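Local coordinates for protein formiminoglutamase (Trypanosoma cruzi, PDB 4MYK) that probably hydrolyses N-formimino-L-glutamate to glutamate and formamide, as an arginase-like enzyme that works with two manganese ions, at residues Asn122-Pro127 against Asp278-Asn283; Asp146-Val151 against Gly187-Ala192; Val181-Gln186 against His204-Ser209. The protein carries 1 engineered substitution. All blocks are in the same frame, centred on the assembly; numbering follows the deposited sequence. Where two conformers were deposited one is given.

In the fold
From the N terminus, the chain leaves strand 114-119 and enters 122-127, whose partner 278-283 comes only at the end of strand 274-280. Contact 1 therefore closes a long loop that encloses both other contacts. Within it, 146-151 follows strand 141-145 and meets 187-192, so that contact 2 closes the 35 residues between. Contact 3 starts inside that loop, at 181-186, and closes the short crossover through helix 192-200 when 204-209 adds the sheet's outermost strand. Contacts 2 and 3 thus cross along the chain, and they touch in space, the backbone of Asp146 and Ser147 meeting that of Phe183 and Gln186. Contacts 1 and 2 lie around the two manganese ions.

Contact 1 of 3, residues Asn122-Pro127 against Asp278-Asn283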
loop_
_atom_site.group_PDB
_atom_site.type_symbol
_atom_site.label_atom_id
_atom_site.label_comp_id
_atom_site.label_asym_id
_atom_site.label_seq_id
_atom_site.Cartn_x
_atom_site.Cartn_y
_atom_site.Cartn_z
ATOM N N ASN A 122 8.374 -22.193 -4.315
ATOM C CA ASN A 122 7.633 -23.015 -3.347
ATOM C C ASN A 122 8.150 -24.437 -3.184
ATOM O O ASN A 122 8.027 -25.043 -2.104
ATOM C CB ASN A 122 6.152 -23.126 -3.752
ATOM C CG ASN A 122 5.406 -21.797 -3.702
ATOM O OD1 ASN A 122 5.572 -20.995 -2.778
ATOM N ND2 ASN A 122 4.555 -21.577 -4.692
ATOM N N ASP A 123 8.700 -24.977 -4.268
ATOM C CA ASP A 123 9.004 -26.411 -4.348
ATOM C C ASP A 123 10.056 -26.887 -3.335
ATOM O O ASP A 123 10.104 -28.067 -2.988
ATOM C CB ASP A 123 9.381 -26.795 -5.777
ATOM C CG ASP A 123 8.186 -26.742 -6.725
ATOM O OD1 ASP A 123 8.344 -27.114 -7.909
ATOM O OD2 ASP A 123 7.083 -26.339 -6.293
ATOM N N GLN A 124 10.875 -25.953 -2.856
ATOM C CA GLN A 124 11.859 -26.224 -1.819
ATOM C C GLN A 124 11.211 -26.786 -0.547
ATOM O O GLN A 124 11.870 -27.462 0.244
ATOM C CB GLN A 124 12.621 -24.938 -1.482
ATOM C CG GLN A 124 11.806 -23.916 -0.674
ATOM C CD GLN A 124 12.605 -22.677 -0.327
ATOM O OE1 GLN A 124 13.785 -22.574 -0.652
ATOM N NE2 GLN A 124 11.966 -21.727 0.331
ATOM N N SER A 125 9.924 -26.498 -0.357
ATOM C CA SER A 125 9.234 -26.853 0.875
ATOM C C SER A 125 9.068 -28.353 1.030
ATOM O O SER A 125 8.991 -28.856 2.148
ATOM C CB SER A 125 7.872 -26.181 0.930
ATOM O OG SER A 125 7.987 -24.798 0.657
ATOM N N ALA A 126 9.007 -29.069 -0.091
ATOM C CA ALA A 126 8.885 -30.521 -0.040
ATOM C C ALA A 126 10.125 -31.162 0.601
ATOM O O ALA A 126 10.006 -31.876 1.598
ATOM C CB ALA A 126 8.600 -31.092 -1.420
ATOM N N PRO A 127 11.325 -30.888 0.050
ATOM C CA PRO A 127 12.571 -31.367 0.663
ATOM C C PRO A 127 12.663 -30.976 2.133
ATOM O O PRO A 127 13.008 -31.792 2.984
ATOM C CB PRO A 127 13.650 -30.622 -0.126
ATOM C CG PRO A 127 13.039 -30.329 -1.434
ATOM C CD PRO A 127 11.580 -30.117 -1.184
ATOM N N ASP A 278 11.197 -21.718 6.222
ATOM C CA ASP A 278 11.623 -21.384 4.872
ATOM C C ASP A 278 10.813 -20.204 4.351
ATOM O O ASP A 278 9.770 -19.868 4.912
ATOM C CB ASP A 278 11.668 -22.601 3.920
ATOM C CG ASP A 278 10.302 -22.982 3.333
ATOM O OD1 ASP A 278 9.277 -22.364 3.669
ATOM O OD2 ASP A 278 10.262 -23.927 2.514
ATOM N N MET A 279 11.330 -19.559 3.313
ATOM C CA MET A 279 10.742 -18.336 2.787
ATOM C C MET A 279 10.805 -18.462 1.291
ATOM O O MET A 279 11.890 -18.582 0.733
ATOM C CB MET A 279 11.549 -17.121 3.244
ATOM C CG MET A 279 10.950 -15.778 2.878
ATOM S SD MET A 279 11.932 -14.388 3.515
ATOM C CE MET A 279 11.821 -14.696 5.286
ATOM N N SER A 280 9.642 -18.444 0.647
ATOM C CA SER A 280 9.540 -18.789 -0.770
ATOM C C SER A 280 9.034 -17.654 -1.631
ATOM O O SER A 280 8.320 -16.788 -1.150
ATOM C CB SER A 280 8.596 -19.983 -0.957
ATOM O OG SER A 280 9.223 -21.193 -0.595
ATOM N N GLU A 281 9.418 -17.692 -2.911
ATOM C CA GLU A 281 8.811 -16.886 -3.978
ATOM C C GLU A 281 9.360 -15.457 -4.158
ATOM O O GLU A 281 8.842 -14.686 -4.963
ATOM C CB GLU A 281 7.273 -16.910 -3.881
ATOM C CG GLU A 281 6.658 -18.310 -4.093
ATOM C CD GLU A 281 6.879 -18.821 -5.504
ATOM O OE1 GLU A 281 7.000 -17.975 -6.414
ATOM O OE2 GLU A 281 6.931 -20.055 -5.705
ATOM N N LEU A 282 10.426 -15.122 -3.433
ATOM C CA LEU A 282 11.092 -13.833 -3.621
ATOM C C LEU A 282 11.685 -13.766 -5.026
ATOM O O LEU A 282 12.473 -14.627 -5.415
ATOM C CB LEU A 282 12.188 -13.593 -2.569
ATOM C CG LEU A 282 12.828 -12.201 -2.615
ATOM C CD1 LEU A 282 11.789 -11.162 -2.278
ATOM C CD2 LEU A 282 14.010 -12.085 -1.665
ATOM N N ASN A 283 11.308 -12.728 -5.769
ATOM C CA ASN A 283 11.602 -12.640 -7.192
ATOM C C ASN A 283 12.051 -11.222 -7.622
ATOM O O ASN A 283 11.218 -10.355 -7.934
ATOM C CB ASN A 283 10.371 -13.091 -7.972
ATOM C CG ASN A 283 10.638 -13.236 -9.434
ATOM O OD1 ASN A 283 11.510 -12.559 -9.989
ATOM N ND2 ASN A 283 9.881 -14.111 -10.084
#
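A bend at chi2 (-66°) carries the carboxylate of Glu281 to the start of the 122-124 turn, while Gln124, its CG set between backbone N and carbonyl carbon (chi1 73°) and its chain extended beyond, reaches to the end of strand 274-280. Asn122 N donates to Glu281 OE2 over 2.9 Å, in a fairly straight bond that meets the oxygen on its anti side, 33° out of the carboxylate plane. The same oxygen accepts from Cys43 N, and OE1 pairs with Ser249 OG. A glutamate suits this place: its carboxylate is long enough to gather N-H groups from separate parts of the chain, and these bonds fix its rotation.

Gln124 brings an amide N-H2 group to the Ser280 hydroxyl and the Met279 carbonyl. Its NE2 makes weak, bent bonds to Ser280 OG at 2.9 Å and to Met279 O at 3.2 Å, and its CG packs against Asp278 OD2 at 3.5 Å. Small Ser125 fits between the turn and the strand; its OG lies 2.8 Å from Asn122 O and 3.1 Å from Asp278 OD2, one proton having two possible acceptors. The buried Asp278 carboxylate also receives Asn128 ND2 on OD2 and pairs through OD1 with Ser234 OG. The turn so held presents Asn122, a manganese ligand with Asp146 and Asp236, at the C-terminal ends of the parallel strands, where the arginase/deacetylase fold places its metal site.

Contact 2 of 3, residues Asp146-Val151 against Gly187-Ala192. With MN (manganese (II) ion), chain C.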
loop_
_atom_site.group_PDB
_atom_site.type_symbol
_atom_site.label_atom_id
_atom_site.label_comp_id
_atom_site.label_asym_id
_atom_site.label_seq_id
_atom_site.Cartn_x
_atom_site.Cartn_y
_atom_site.Cartn_z
ATOM N N ASP A 146 0.531 -18.718 2.754
ATOM C CA ASP A 146 0.480 -18.720 1.309
ATOM C C ASP A 146 -0.898 -18.272 0.874
ATOM O O ASP A 146 -1.897 -18.751 1.404
ATOM C CB ASP A 146 0.753 -20.137 0.818
ATOM C CG ASP A 146 1.094 -20.191 -0.635
ATOM O OD1 ASP A 146 0.924 -19.169 -1.331
ATOM O OD2 ASP A 146 1.540 -21.264 -1.075
ATOM N N SER A 147 -0.949 -17.340 -0.079
ATOM C CA SER A 147 -2.223 -16.884 -0.637
ATOM C C SER A 147 -2.797 -17.979 -1.522
ATOM O O SER A 147 -3.966 -17.953 -1.896
ATOM C CB SER A 147 -2.059 -15.579 -1.423
ATOM O OG SER A 147 -1.208 -15.730 -2.543
ATOM N N HIS A 148 -1.942 -18.940 -1.848
ATOM C CA HIS A 148 -2.300 -20.057 -2.706
ATOM C C HIS A 148 -2.465 -21.333 -1.883
ATOM O O HIS A 148 -1.815 -21.535 -0.853
ATOM C CB HIS A 148 -1.254 -20.269 -3.816
ATOM C CG HIS A 148 -1.036 -19.065 -4.680
ATOM N ND1 HIS A 148 0.093 -18.283 -4.596
ATOM C CD2 HIS A 148 -1.813 -18.499 -5.635
ATOM C CE1 HIS A 148 0.008 -17.289 -5.463
ATOM N NE2 HIS A 148 -1.143 -17.395 -6.105
ATOM N N LEU A 149 -3.372 -22.175 -2.353
ATOM C CA LEU A 149 -3.576 -23.499 -1.813
ATOM C C LEU A 149 -3.576 -24.422 -3.026
ATOM O O LEU A 149 -4.623 -24.711 -3.607
ATOM C CB LEU A 149 -4.893 -23.534 -1.032
ATOM C CG LEU A 149 -5.761 -24.784 -0.907
ATOM C CD1 LEU A 149 -4.939 -26.068 -0.803
ATOM C CD2 LEU A 149 -6.699 -24.611 0.287
ATOM N N ASP A 150 -2.376 -24.842 -3.423
ATOM C CA ASP A 150 -2.162 -25.611 -4.648
ATOM C C ASP A 150 -1.632 -27.001 -4.315
ATOM O O ASP A 150 -0.483 -27.163 -3.896
ATOM C CB ASP A 150 -1.186 -24.871 -5.565
ATOM C CG ASP A 150 -1.010 -25.551 -6.900
ATOM O OD1 ASP A 150 -1.437 -26.713 -7.044
ATOM O OD2 ASP A 150 -0.433 -24.923 -7.808
ATOM N N VAL A 151 -2.471 -28.012 -4.494
ATOM C CA VAL A 151 -2.104 -29.327 -4.009
ATOM C C VAL A 151 -2.511 -30.442 -4.969
ATOM O O VAL A 151 -3.008 -31.477 -4.545
ATOM C CB VAL A 151 -2.674 -29.561 -2.588
ATOM C CG1 VAL A 151 -2.010 -30.747 -1.938
ATOM C CG2 VAL A 151 -2.452 -28.329 -1.723
ATOM N N GLY A 187 -9.676 -17.316 -1.093
ATOM C CA GLY A 187 -10.734 -18.050 -1.775
ATOM C C GLY A 187 -10.892 -17.787 -3.271
ATOM O O GLY A 187 -11.475 -18.591 -3.999
ATOM N N SER A 188 -10.369 -16.660 -3.735
ATOM C CA SER A 188 -10.403 -16.302 -5.153
ATOM C C SER A 188 -9.329 -17.029 -5.953
ATOM O O SER A 188 -9.296 -16.948 -7.182
ATOM C CB SER A 188 -10.182 -14.805 -5.297
ATOM O OG SER A 188 -9.085 -14.416 -4.492
ATOM N N GLN A 189 -8.455 -17.727 -5.237
ATOM C CA GLN A 189 -7.290 -18.388 -5.809
ATOM C C GLN A 189 -7.162 -19.824 -5.337
ATOM O O GLN A 189 -6.078 -20.398 -5.433
ATOM C CB GLN A 189 -6.010 -17.679 -5.361
ATOM C CG GLN A 189 -5.733 -16.358 -6.015
ATOM C CD GLN A 189 -4.253 -16.073 -6.051
ATOM O OE1 GLN A 189 -3.694 -15.774 -7.110
ATOM N NE2 GLN A 189 -3.596 -16.192 -4.894
ATOM N N CYS A 190 -8.232 -20.403 -4.801
ATOM C CA CYS A 190 -8.139 -21.766 -4.302
ATOM C C CYS A 190 -9.217 -22.703 -4.857
ATOM O O CYS A 190 -10.410 -22.548 -4.589
ATOM C CB CYS A 190 -8.068 -21.778 -2.770
ATOM S SG CYS A 190 -6.556 -20.952 -2.134
ATOM N N GLY A 191 -8.771 -23.676 -5.652
ATOM C CA GLY A 191 -9.673 -24.650 -6.238
ATOM C C GLY A 191 -10.445 -25.315 -5.119
ATOM O O GLY A 191 -9.906 -25.496 -4.027
ATOM N N ALA A 192 -11.707 -25.663 -5.359
ATOM C CA ALA A 192 -12.484 -26.345 -4.328
ATOM C C ALA A 192 -12.060 -27.820 -4.126
ATOM O O ALA A 192 -12.153 -28.344 -3.008
ATOM C CB ALA A 192 -13.974 -26.224 -4.603
HETATM MN MN MN C . 1.864 -18.521 -3.187
HETATM O O HOH W 1 -4.351 -22.135 -5.344
HETATM O O HOH W 2 -5.695 -24.035 -6.609
HETATM O O HOH W 3 2.296 -20.467 -4.527
#
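Ser147 O takes a weak bond from Gln189 NE2, at 3.5 Å, besides the backbone bond from Gln186 N just before that segment. The two segments are loops that follow strands 141-145 and 180-185 in the arginase fold, and the first of them supplies ligands to the manganese pair. His148, with its CG beside the backbone N (chi1 -57°), turns ND1 to the metal, 2.3 Å away. Asp146 OD1 binds the same ion at 2.2 Å, and it also accepts His148 N at 2.9 Å, from 68° out of the carboxylate plane. This Asx turn makes one ligand hold the backbone of the next. Asp236 and Asp238 complete the protein ligands of this ion.

The flat terminal amide of Gln189 crosses the NE2-CD2 side of the imidazole obliquely, the two planes 41° apart. Gln189 NE2 lies 3.0 Å from His148 NE2 without a hydrogen bond, since both are donors. The long side chain thus reaches the part of the ring turned from the metal, while Tyr297 of the second subunit packs on Gln189. Ser147 OG, which is hydrogen-bonded to Asp238 O, sits over one face of the imidazole, a place where a small side chain fits.

Further along, water fills in where the backbones do not meet directly. One water accepts from Leu149 N at 3.1 Å. Gly191, at the N-cap of helix 192-200, is reached by another, which donates to Leu149 O at 3.3 Å and accepts from Gly191 N at 3.2 Å.

Contact 3 of 3, residues Val181-Gln186 against His204-Ser209; sequences VEFACQ and HLMWLS
Four backbone hydrogen bonds join Val181-Gln186 to His204-Ser209, which carry the parallel strands 180-185 and 204-207 of a beta-alpha-beta unit whose crossover is helix 192-200. Glu182 N donates to His204 O, and Met206 N to Glu182 O, each over 2.8 Å. Ala184 N then bonds to Met206 O at 2.7 Å. At Ala184 the chain turns a corner with positive phi (68°), unusual for a residue with a CB, and Leu208 N, in the first turn of helix 208-214, reaches Cys185 O at 2.9 Å.

Apolar packing divides between the faces of the sheet. Val181, Phe183, His204 and Met206 share the face covered by helix 216-227. There the flexible, extended Met206 lays SD 3.9 Å from Val181 CG1 and equally near Phe183 CD2, a Met-aromatic contact oblique to the ring. On the other face the CG of Glu182 lies alongside Leu205 CD2, before a bend takes its carboxylate to Asn144. Beyond the strands, Gln186 runs beside Leu208 CD2, with its NE2 bonded to Val254 O.

A third group is sulfur and oxygen around the indole of Trp207, on which Glu73 of the second subunit packs. With chi1 at 47°, Cys185 fits its small, polarisable SG over one face, 4.1 Å from the centroid of the six-membered ring and offset toward its rim. Cys185 O meets the ring's edge, 3.2 Å from Trp207 CE3.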
loop_
_atom_site.group_PDB
_atom_site.type_symbol
_atom_site.label_atom_id
_atom_site.label_comp_id
_atom_site.label_asym_id
_atom_site.label_seq_id
_atom_site.Cartn_x
_atom_site.Cartn_y
_atom_site.Cartn_z
ATOM N N VAL A 181 -1.716 -26.648 8.551
ATOM C CA VAL A 181 -2.524 -25.450 8.386
ATOM C C VAL A 181 -2.128 -24.669 7.128
ATOM O O VAL A 181 -0.949 -24.413 6.881
ATOM C CB VAL A 181 -2.445 -24.533 9.622
ATOM C CG1 VAL A 181 -3.244 -23.262 9.390
ATOM C CG2 VAL A 181 -2.942 -25.267 10.854
ATOM N N GLU A 182 -3.133 -24.331 6.328
ATOM C CA GLU A 182 -2.987 -23.384 5.233
ATOM C C GLU A 182 -3.360 -22.035 5.814
ATOM O O GLU A 182 -4.486 -21.842 6.262
ATOM C CB GLU A 182 -3.939 -23.729 4.089
ATOM C CG GLU A 182 -3.704 -25.096 3.456
ATOM C CD GLU A 182 -2.615 -25.089 2.392
ATOM O OE1 GLU A 182 -1.752 -24.192 2.401
ATOM O OE2 GLU A 182 -2.621 -25.996 1.533
ATOM N N PHE A 183 -2.408 -21.112 5.822
ATOM C CA PHE A 183 -2.584 -19.851 6.522
ATOM C C PHE A 183 -2.618 -18.655 5.581
ATOM O O PHE A 183 -1.696 -18.454 4.794
ATOM C CB PHE A 183 -1.465 -19.667 7.536
ATOM C CG PHE A 183 -1.749 -18.615 8.551
ATOM C CD1 PHE A 183 -1.406 -17.289 8.312
ATOM C CD2 PHE A 183 -2.374 -18.941 9.743
ATOM C CE1 PHE A 183 -1.677 -16.310 9.242
ATOM C CE2 PHE A 183 -2.647 -17.965 10.683
ATOM C CZ PHE A 183 -2.296 -16.649 10.437
ATOM N N ALA A 184 -3.691 -17.874 5.670
ATOM C CA ALA A 184 -3.872 -16.674 4.850
ATOM C C ALA A 184 -4.065 -17.007 3.380
ATOM O O ALA A 184 -3.681 -16.237 2.504
ATOM C CB ALA A 184 -2.701 -15.721 5.019
ATOM N N CYS A 185 -4.653 -18.164 3.114
ATOM C CA CYS A 185 -5.023 -18.521 1.757
ATOM C C CYS A 185 -6.234 -17.692 1.296
ATOM O O CYS A 185 -7.025 -17.214 2.116
ATOM C CB CYS A 185 -5.293 -20.027 1.654
ATOM S SG CYS A 185 -6.356 -20.672 2.958
ATOM N N GLN A 186 -6.359 -17.526 -0.018
ATOM C CA GLN A 186 -7.361 -16.640 -0.605
ATOM C C GLN A 186 -8.393 -17.408 -1.457
ATOM O O GLN A 186 -8.021 -18.070 -2.421
ATOM C CB GLN A 186 -6.665 -15.535 -1.409
ATOM C CG GLN A 186 -5.860 -14.619 -0.512
ATOM C CD GLN A 186 -5.244 -13.447 -1.244
ATOM O OE1 GLN A 186 -5.741 -13.012 -2.276
ATOM N NE2 GLN A 186 -4.152 -12.928 -0.708
ATOM N N HIS A 204 -6.279 -27.798 8.014
ATOM C CA HIS A 204 -7.062 -26.629 8.390
ATOM C C HIS A 204 -6.847 -25.467 7.436
ATOM O O HIS A 204 -5.716 -25.109 7.108
ATOM C CB HIS A 204 -6.730 -26.211 9.826
ATOM C CG HIS A 204 -6.669 -27.360 10.779
ATOM N ND1 HIS A 204 -7.674 -27.637 11.678
ATOM C CD2 HIS A 204 -5.740 -28.331 10.944
ATOM C CE1 HIS A 204 -7.359 -28.718 12.368
ATOM N NE2 HIS A 204 -6.193 -29.162 11.938
ATOM N N LEU A 205 -7.955 -24.880 6.996
ATOM C CA LEU A 205 -7.906 -23.684 6.169
ATOM C C LEU A 205 -8.167 -22.455 7.013
ATOM O O LEU A 205 -9.222 -22.331 7.626
ATOM C CB LEU A 205 -8.932 -23.759 5.042
ATOM C CG LEU A 205 -8.921 -25.032 4.195
ATOM C CD1 LEU A 205 -9.810 -24.842 2.967
ATOM C CD2 LEU A 205 -7.517 -25.395 3.777
ATOM N N MET A 206 -7.187 -21.555 7.041
ATOM C CA MET A 206 -7.314 -20.277 7.725
ATOM C C MET A 206 -7.273 -19.108 6.738
ATOM O O MET A 206 -6.226 -18.483 6.542
ATOM C CB MET A 206 -6.218 -20.138 8.774
ATOM C CG MET A 206 -6.483 -21.002 9.991
ATOM S SD MET A 206 -5.406 -20.674 11.387
ATOM C CE MET A 206 -6.209 -21.697 12.603
ATOM N N TRP A 207 -8.425 -18.833 6.120
ATOM C CA TRP A 207 -8.539 -17.852 5.038
ATOM C C TRP A 207 -8.051 -16.491 5.478
ATOM O O TRP A 207 -8.158 -16.141 6.649
ATOM C CB TRP A 207 -9.988 -17.725 4.565
ATOM C CG TRP A 207 -10.584 -18.994 4.056
ATOM C CD1 TRP A 207 -11.513 -19.763 4.679
ATOM C CD2 TRP A 207 -10.282 -19.655 2.814
ATOM N NE1 TRP A 207 -11.818 -20.857 3.906
ATOM C CE2 TRP A 207 -11.075 -20.811 2.755
ATOM C CE3 TRP A 207 -9.415 -19.378 1.746
ATOM C CZ2 TRP A 207 -11.032 -21.692 1.673
ATOM C CZ3 TRP A 207 -9.377 -20.256 0.670
ATOM C CH2 TRP A 207 -10.179 -21.394 0.643
ATOM N N LEU A 208 -7.506 -15.730 4.532
ATOM C CA LEU A 208 -7.031 -14.375 4.806
ATOM C C LEU A 208 -8.035 -13.574 5.659
ATOM O O LEU A 208 -7.675 -13.016 6.695
ATOM C CB LEU A 208 -6.731 -13.649 3.486
ATOM C CG LEU A 208 -6.214 -12.210 3.559
ATOM C CD1 LEU A 208 -4.928 -12.128 4.362
ATOM C CD2 LEU A 208 -6.025 -11.634 2.174
ATOM N N SER A 209 -9.293 -13.554 5.223
ATOM C CA SER A 209 -10.343 -12.795 5.890
ATOM C C SER A 209 -10.448 -13.109 7.386
ATOM O O SER A 209 -10.714 -12.229 8.199
ATOM C CB SER A 209 -11.694 -12.998 5.184
ATOM O OG SER A 209 -12.068 -14.361 5.152
#